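Local atomic coordinates of uncharacterized protein (PDB entry 2PN2), a protein that is of unknown function but belongs to the OsmC family and probably takes part in osmotic-stress and detoxification responses. Residues S68-M73 with T91-T96. Numbering follows the deposited sequence.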
# COMPACT_ATOMS: atom_id res chain seq x y z
N SER A 68 4.29 0.72 1.53
CA SER A 68 3.48 1.30 2.61
C SER A 68 3.96 0.85 3.99
O SER A 68 3.94 1.65 4.92
CB SER A 68 1.97 1.01 2.45
OG SER A 68 1.63 -0.32 2.79
N LEU A 69 4.44 -0.41 4.11
CA LEU A 69 4.99 -0.93 5.35
C LEU A 69 6.20 -0.12 5.75
O LEU A 69 6.27 0.31 6.89
CB LEU A 69 5.40 -2.41 5.24
CG LEU A 69 5.96 -3.05 6.52
CD1 LEU A 69 4.99 -2.85 7.75
CD2 LEU A 69 6.22 -4.55 6.26
N ALA A 70 7.13 0.08 4.81
CA ALA A 70 8.35 0.87 5.04
C ALA A 70 8.03 2.33 5.38
O ALA A 70 8.63 2.91 6.28
CB ALA A 70 9.29 0.79 3.84
N SER A 71 7.09 2.91 4.65
CA SER A 71 6.64 4.30 4.94
C SER A 71 6.05 4.43 6.34
O SER A 71 6.34 5.40 7.05
CB SER A 71 5.61 4.78 3.93
OG SER A 71 6.27 5.07 2.73
N CYS A 72 5.25 3.45 6.72
CA CYS A 72 4.63 3.42 8.03
C CYS A 72 5.69 3.33 9.14
O CYS A 72 5.62 4.07 10.14
CB CYS A 72 3.65 2.26 8.13
SG CYS A 72 2.70 2.29 9.61
N MSE A 73 6.68 2.47 8.93
CA MSE A 73 7.80 2.27 9.87
C MSE A 73 8.62 3.55 10.08
O MSE A 73 8.89 3.91 11.22
CB MSE A 73 8.71 1.15 9.40
CG MSE A 73 8.10 -0.20 9.58
SE MSE A 73 9.30 -1.65 9.09
CE MSE A 73 8.11 -3.11 9.53
N THR A 91 17.05 9.74 6.50
CA THR A 91 17.01 8.30 6.77
C THR A 91 16.35 7.64 5.55
O THR A 91 15.44 8.22 4.95
CB THR A 91 16.22 7.97 8.07
OG1 THR A 91 16.93 8.50 9.20
CG2 THR A 91 16.06 6.43 8.26
N THR A 92 16.84 6.47 5.16
CA THR A 92 16.33 5.76 4.00
C THR A 92 15.96 4.32 4.34
O THR A 92 16.51 3.73 5.28
CB THR A 92 17.35 5.76 2.87
OG1 THR A 92 18.56 5.12 3.31
CG2 THR A 92 17.67 7.19 2.41
N ALA A 93 15.02 3.77 3.57
CA ALA A 93 14.57 2.39 3.72
C ALA A 93 14.50 1.73 2.34
O ALA A 93 13.70 2.18 1.51
CB ALA A 93 13.19 2.35 4.40
N GLU A 94 15.36 0.72 2.08
CA GLU A 94 15.34 -0.08 0.84
C GLU A 94 14.38 -1.24 1.06
O GLU A 94 14.55 -2.01 2.02
CB GLU A 94 16.72 -0.64 0.45
CG GLU A 94 17.61 0.38 -0.15
CD GLU A 94 19.05 -0.05 -0.33
OE1 GLU A 94 19.38 -1.25 -0.12
OE2 GLU A 94 19.87 0.82 -0.70
N VAL A 95 13.40 -1.37 0.18
CA VAL A 95 12.33 -2.34 0.32
C VAL A 95 12.52 -3.40 -0.73
O VAL A 95 12.71 -3.10 -1.92
CB VAL A 95 10.94 -1.68 0.12
CG1 VAL A 95 9.80 -2.74 0.34
CG2 VAL A 95 10.73 -0.49 1.07
N THR A 96 12.51 -4.65 -0.28
CA THR A 96 12.64 -5.80 -1.17
C THR A 96 11.44 -6.67 -0.85
O THR A 96 11.13 -6.86 0.31
CB THR A 96 13.99 -6.54 -0.91
OG1 THR A 96 15.08 -5.70 -1.35
CG2 THR A 96 14.06 -7.84 -1.66
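A70 of helix 61-83 meets A93 and V95 of strand 92-100, where the long helix of this OsmC-like protein lies over the face of a mixed sheet. The apolar contact is small, burying 93 Å² over both sides, and all three residues that touch are buried. The CA atoms of A70 and A93 come within 6.5 Å of each other, a close approach of helix to strand that goes with the two methyl side chains meeting there. A70 CB and A93 CB face each other at 4.2 Å. A93 and V95, two apart on the strand, both turn toward the helix, as the alternation of a beta strand requires, while E94 between them points away. On the helical side A70 turns toward the strand and S71 away from it.

No hydrogen bond joins the two segments; the helix bonds within itself, and the strand to the strands beside it. Within the helix, C72 N donates to S68 O and M73 N to L69 O, at 2.9 and 3.0 Å. In the strand, the backbones of T92, E94 and T96 bond to strand 105-114 of the same chain. Along the other edge, T92 to V95 pair antiparallel with a strand of the second subunit, so the sheet continues across the dimer interface. E94 OE2 is salt-bridged to K24 NZ of that subunit, while S71 OG bonds to its T33 OG1.

The valine torsion decides which methyl touches the helix. With chi1 at -178°, V95 holds CG1 anti to its backbone N and CG2 beside that nitrogen, on the side where A70 lies. V95 CG2 thus presses on A70 CB at 3.4 Å, tighter than a usual carbon-carbon van der Waals contact.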